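Local coordinates for dihydropteroate synthase (Mycobacterium smegmatis, PDB 6OMZ), which probably catalyses the condensation of 4-aminobenzoate with 6-hydroxymethyl-7,8-dihydropterin diphosphate to give 7,8-dihydropteroate, the immediate precursor of folates, at residues P21-G26 / A59-V64; I99-M104 / H118-V123. The protein carries 1 engineered substitution. All blocks are in the same frame, centred on the assembly; numbering follows the deposited sequence.

Contact 1: P21-G26 / A59-V64. With EDO (1,2-ethanediol), chain L.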
# COMPACT_ATOMS: atom_id res chain seq x y z
N PRO A 21 -8.19 -0.79 -16.20
CA PRO A 21 -7.17 -1.74 -15.77
C PRO A 21 -6.72 -1.47 -14.34
O PRO A 21 -6.78 -0.34 -13.84
CB PRO A 21 -6.02 -1.49 -16.75
CG PRO A 21 -6.13 -0.02 -17.04
CD PRO A 21 -7.61 0.32 -16.99
N VAL A 22 -6.24 -2.53 -13.69
CA VAL A 22 -5.71 -2.40 -12.34
C VAL A 22 -4.47 -1.50 -12.35
O VAL A 22 -3.60 -1.61 -13.22
CB VAL A 22 -5.40 -3.79 -11.76
CG1 VAL A 22 -4.43 -4.55 -12.65
CG2 VAL A 22 -4.85 -3.68 -10.35
N GLN A 23 -4.40 -0.60 -11.37
CA GLN A 23 -3.24 0.25 -11.20
C GLN A 23 -2.16 -0.50 -10.44
O GLN A 23 -2.40 -0.99 -9.33
CB GLN A 23 -3.62 1.53 -10.45
CG GLN A 23 -4.77 2.29 -11.08
CD GLN A 23 -4.39 2.87 -12.43
OE1 GLN A 23 -4.80 2.36 -13.47
NE2 GLN A 23 -3.59 3.93 -12.40
N VAL A 24 -0.96 -0.58 -11.00
CA VAL A 24 0.17 -1.18 -10.30
C VAL A 24 0.92 -0.07 -9.56
O VAL A 24 1.45 0.85 -10.17
CB VAL A 24 1.08 -1.95 -11.25
CG1 VAL A 24 2.35 -2.42 -10.52
CG2 VAL A 24 0.33 -3.16 -11.79
N MET A 25 0.95 -0.17 -8.23
CA MET A 25 1.62 0.80 -7.37
C MET A 25 2.95 0.19 -6.92
O MET A 25 2.96 -0.75 -6.12
CB MET A 25 0.72 1.15 -6.19
CG MET A 25 1.37 2.05 -5.14
SD MET A 25 0.33 2.20 -3.67
CE MET A 25 -0.95 3.32 -4.26
N GLY A 26 4.06 0.74 -7.43
CA GLY A 26 5.38 0.28 -7.02
C GLY A 26 5.93 1.06 -5.82
O GLY A 26 5.80 2.28 -5.74
N ALA A 59 4.87 0.47 -13.69
CA ALA A 59 4.06 0.98 -12.59
C ALA A 59 3.29 2.23 -13.01
O ALA A 59 3.82 3.10 -13.72
CB ALA A 59 4.95 1.30 -11.38
N GLN A 60 2.03 2.30 -12.61
CA GLN A 60 1.22 3.50 -12.79
C GLN A 60 1.43 4.52 -11.67
O GLN A 60 1.29 5.73 -11.90
CB GLN A 60 -0.27 3.14 -12.84
CG GLN A 60 -0.76 2.57 -14.15
CD GLN A 60 -0.21 1.20 -14.44
OE1 GLN A 60 -0.35 0.28 -13.64
NE2 GLN A 60 0.41 1.05 -15.61
N ILE A 61 1.72 4.05 -10.47
CA ILE A 61 1.85 4.91 -9.30
C ILE A 61 3.11 4.50 -8.56
O ILE A 61 3.39 3.31 -8.43
CB ILE A 61 0.62 4.79 -8.36
CG1 ILE A 61 -0.66 5.17 -9.10
CG2 ILE A 61 0.82 5.63 -7.08
CD1 ILE A 61 -1.94 4.79 -8.36
N ILE A 62 3.87 5.48 -8.08
CA ILE A 62 5.02 5.20 -7.21
C ILE A 62 4.64 5.64 -5.80
O ILE A 62 4.32 6.81 -5.58
CB ILE A 62 6.29 5.91 -7.67
CG1 ILE A 62 6.70 5.43 -9.08
CG2 ILE A 62 7.40 5.66 -6.67
CD1 ILE A 62 6.91 3.91 -9.18
N ASP A 63 4.66 4.69 -4.86
CA ASP A 63 4.33 4.93 -3.46
C ASP A 63 5.63 5.18 -2.70
O ASP A 63 6.41 4.25 -2.49
CB ASP A 63 3.56 3.73 -2.89
CG ASP A 63 3.09 3.95 -1.45
OD1 ASP A 63 2.48 5.00 -1.17
OD2 ASP A 63 3.30 3.05 -0.61
N VAL A 64 5.87 6.43 -2.30
CA VAL A 64 7.12 6.82 -1.65
C VAL A 64 6.90 6.85 -0.14
O VAL A 64 5.92 7.45 0.33
CB VAL A 64 7.62 8.18 -2.18
CG1 VAL A 64 8.87 8.64 -1.42
CG2 VAL A 64 7.91 8.08 -3.70
C1 EDO L . 3.87 6.81 -13.62
O1 EDO L . 2.92 7.59 -12.90
C2 EDO L . 3.37 6.63 -15.05
O2 EDO L . 3.02 7.92 -15.55
O HOH W 1 -1.77 -2.07 -15.07
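Val24 O is gripped by two consecutive amides of the facing segment, Gln60 N at 2.9 Å and Ile61 N at 3.2 Å. The side chain of Gln60 returns to the same residue. Bent at chi2 (69°), it brings OE1 to 2.8 Å from Val24 N in a nearly straight bond, so one glutamine serves both backbone polar atoms of Val24. A water bridges that same OE1 to Val22 O, extending the link past the start of the strand. Further along, Gly26 is held through both polar atoms, its N giving to Ile61 O and its O accepting from Asp63 N, each at 2.8 Å. Met25 CG and SD cross the flank of Asp63, with CG 3.6 Å from Asp63 CB, while the methyl CE lies more loosely against Ile61 CG2. The carboxylate of Asp63 itself is held by Ser100 and Arg269. Val24 and Ala59 both pack on Val273 of helix 273-287. Alternating bonds, bridges Met25-Ile61 and Gly26-Ile62, and segment axes 33° apart identify neighbouring parallel strands, the first two of the TIM barrel.

Contact 2: I99-M104 / H118-V123. With PMM (pterin-6-yl-methyl-monophosphate), chain D.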
# COMPACT_ATOMS: atom_id res chain seq x y z
N ILE A 99 2.40 10.01 -7.84
CA ILE A 99 3.12 9.65 -6.63
C ILE A 99 2.16 9.64 -5.46
O ILE A 99 1.42 10.60 -5.24
CB ILE A 99 4.27 10.64 -6.35
CG1 ILE A 99 5.31 10.57 -7.47
CG2 ILE A 99 4.91 10.35 -4.98
CD1 ILE A 99 6.21 11.77 -7.51
N SER A 100 2.19 8.56 -4.68
CA SER A 100 1.51 8.54 -3.39
C SER A 100 2.55 8.62 -2.28
O SER A 100 3.65 8.07 -2.40
CB SER A 100 0.65 7.28 -3.23
OG SER A 100 1.42 6.10 -3.36
N ILE A 101 2.20 9.34 -1.21
CA ILE A 101 3.02 9.43 -0.00
C ILE A 101 2.47 8.45 1.04
O ILE A 101 1.30 8.55 1.45
CB ILE A 101 3.06 10.87 0.55
CG1 ILE A 101 3.75 10.91 1.93
CG2 ILE A 101 1.65 11.49 0.64
CD1 ILE A 101 5.28 10.61 1.87
N ASP A 102 3.30 7.50 1.45
CA ASP A 102 2.95 6.49 2.45
C ASP A 102 3.33 7.08 3.81
O ASP A 102 4.48 7.00 4.24
CB ASP A 102 3.69 5.18 2.16
CG ASP A 102 3.30 4.05 3.10
OD1 ASP A 102 2.74 4.28 4.20
OD2 ASP A 102 3.57 2.89 2.73
N THR A 103 2.37 7.72 4.47
CA THR A 103 2.62 8.30 5.79
C THR A 103 1.32 8.29 6.59
O THR A 103 0.22 8.36 6.03
CB THR A 103 3.19 9.74 5.70
OG1 THR A 103 3.62 10.18 7.01
CG2 THR A 103 2.14 10.71 5.20
N MET A 104 1.47 8.17 7.92
CA MET A 104 0.40 8.35 8.88
C MET A 104 0.35 9.75 9.47
O MET A 104 -0.52 10.03 10.29
CB MET A 104 0.54 7.38 10.07
CG MET A 104 0.77 5.93 9.78
SD MET A 104 0.96 5.05 11.36
CE MET A 104 2.53 5.67 11.95
N HIS A 118 0.46 13.19 -5.32
CA HIS A 118 -0.93 13.40 -5.70
C HIS A 118 -1.91 12.46 -5.01
O HIS A 118 -3.11 12.55 -5.27
CB HIS A 118 -1.10 13.25 -7.22
CG HIS A 118 -0.65 14.45 -7.99
ND1 HIS A 118 -0.41 14.42 -9.35
CD2 HIS A 118 -0.41 15.73 -7.60
CE1 HIS A 118 -0.02 15.62 -9.75
NE2 HIS A 118 -0.02 16.43 -8.71
N ILE A 119 -1.43 11.55 -4.16
CA ILE A 119 -2.26 10.63 -3.39
C ILE A 119 -1.62 10.50 -2.01
O ILE A 119 -0.39 10.52 -1.89
CB ILE A 119 -2.32 9.23 -4.07
CG1 ILE A 119 -2.92 9.30 -5.48
CG2 ILE A 119 -3.08 8.21 -3.20
CD1 ILE A 119 -2.64 8.00 -6.24
N VAL A 120 -2.44 10.35 -0.97
CA VAL A 120 -1.95 10.10 0.38
C VAL A 120 -2.33 8.67 0.77
O VAL A 120 -3.51 8.31 0.69
CB VAL A 120 -2.52 11.10 1.41
CG1 VAL A 120 -2.04 10.72 2.83
CG2 VAL A 120 -2.09 12.51 1.06
N ASN A 121 -1.35 7.88 1.18
CA ASN A 121 -1.54 6.48 1.55
C ASN A 121 -1.30 6.34 3.05
O ASN A 121 -0.15 6.35 3.50
CB ASN A 121 -0.57 5.59 0.75
CG ASN A 121 -0.68 4.14 1.16
OD1 ASN A 121 -1.73 3.69 1.61
ND2 ASN A 121 0.42 3.38 0.99
N ASP A 122 -2.38 6.17 3.82
CA ASP A 122 -2.33 6.23 5.29
C ASP A 122 -2.61 4.85 5.87
O ASP A 122 -3.76 4.41 5.93
CB ASP A 122 -3.35 7.25 5.76
CG ASP A 122 -3.33 7.49 7.26
OD1 ASP A 122 -2.59 6.81 8.01
OD2 ASP A 122 -4.08 8.39 7.68
N VAL A 123 -1.55 4.16 6.34
CA VAL A 123 -1.76 2.82 6.89
C VAL A 123 -2.58 2.86 8.18
O VAL A 123 -3.08 1.81 8.61
CB VAL A 123 -0.42 2.07 7.11
CG1 VAL A 123 0.36 1.94 5.78
CG2 VAL A 123 0.44 2.73 8.19
N5 PMM D . 1.94 -2.31 3.57
C6 PMM D . 3.01 -1.64 4.03
C7 PMM D . 3.10 -0.26 3.90
N8 PMM D . 2.15 0.51 3.34
N1 PMM D . 0.10 0.64 2.39
C2 PMM D . -1.02 0.06 1.98
N2 PMM D . -2.03 0.81 1.51
N3 PMM D . -1.23 -1.30 2.02
C4 PMM D . -0.32 -2.21 2.51
O4 PMM D . -0.57 -3.42 2.49
C4A PMM D . 0.94 -1.61 3.00
C8A PMM D . 1.08 -0.17 2.91
C9 PMM D . 4.03 -2.43 4.80
O10 PMM D . 4.74 -3.32 3.89
PA PMM D . 6.14 -3.02 3.11
O1P PMM D . 6.38 -4.23 2.28
O2P PMM D . 5.98 -1.76 2.25
O3P PMM D . 7.23 -2.79 4.15
O HOH W 2 0.96 5.30 5.89
O HOH W 3 -3.41 9.61 10.05
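Ile99 to Asp102 and Ile119 to Asp122 run parallel, their segment axes 4.4 Å apart at closest and 29° from alignment, with bridges Ser100-Ile119, Ile101-Val120 and Asp102-Asn121. Ile99 O accepts from both His118 N and Ile119 N, Ile101 gives its N to Ile119 O and takes Asn121 N on its O, and a weak bond from Thr103 N to Asn121 O ends the ladder. On one face Ser100 CB sits 3.7 Å from Ile119 CB. On the other, Ile101 CG2 meets Val120 CG2, and helix 106-114 covers both residues, Ile101 touching Ala112 and Val120 touching Ala109. Strand, helix and strand thus form one beta-alpha-beta unit of the TIM barrel, and its C-terminal strand ends carry pterin-binding side chains. Asp102 and Asn121 extend side by side in the same direction, both with CG anti to the backbone N, their carboxylate and amide planes 46° apart. Asn121 reads the pterin with both ends of its amide: OD1 accepts from N2 of the ligand at 2.9 Å, and ND2 donates to ligand N1 at 3.1 Å. Asp102 OD2 approaches ligand N8 to 2.8 Å and also pairs with Arg269, which salt-bridges Asp63 as well. Val123 CG1 packs 3.3 Å from ligand N8, while its other methyl, CG2, lies 3.6 Å from Met104 CG. One water ties the two strand ends together, donating to Asp102 OD1 and Asn121 O and accepting from Val123 N. A second links Met104 O to Asp122 OD2, while Asp122 OD1 is hydrogen-bonded to Ser124 OG.

How the contacts relate
From the N terminus, strand 23-29 leads through helices 30-35 and 44-56 to strand 61-65, and contact 1 closes that largely helical loop of 32 residues. The chain then passes helix 78-93 and returns as strand 98-102. Contact 2 closes a shorter excursion, 13 residues containing helix 106-114. The two closures follow in series, neither enclosing nor crossing the other, with centres about 12 Å apart. Strands 61-65 and 98-102 are sheet neighbours, so the contacts join four consecutive barrel strands. A direct link between them is Val64 N to Ser100 O at 2.8 Å, a probable hydrogen bond.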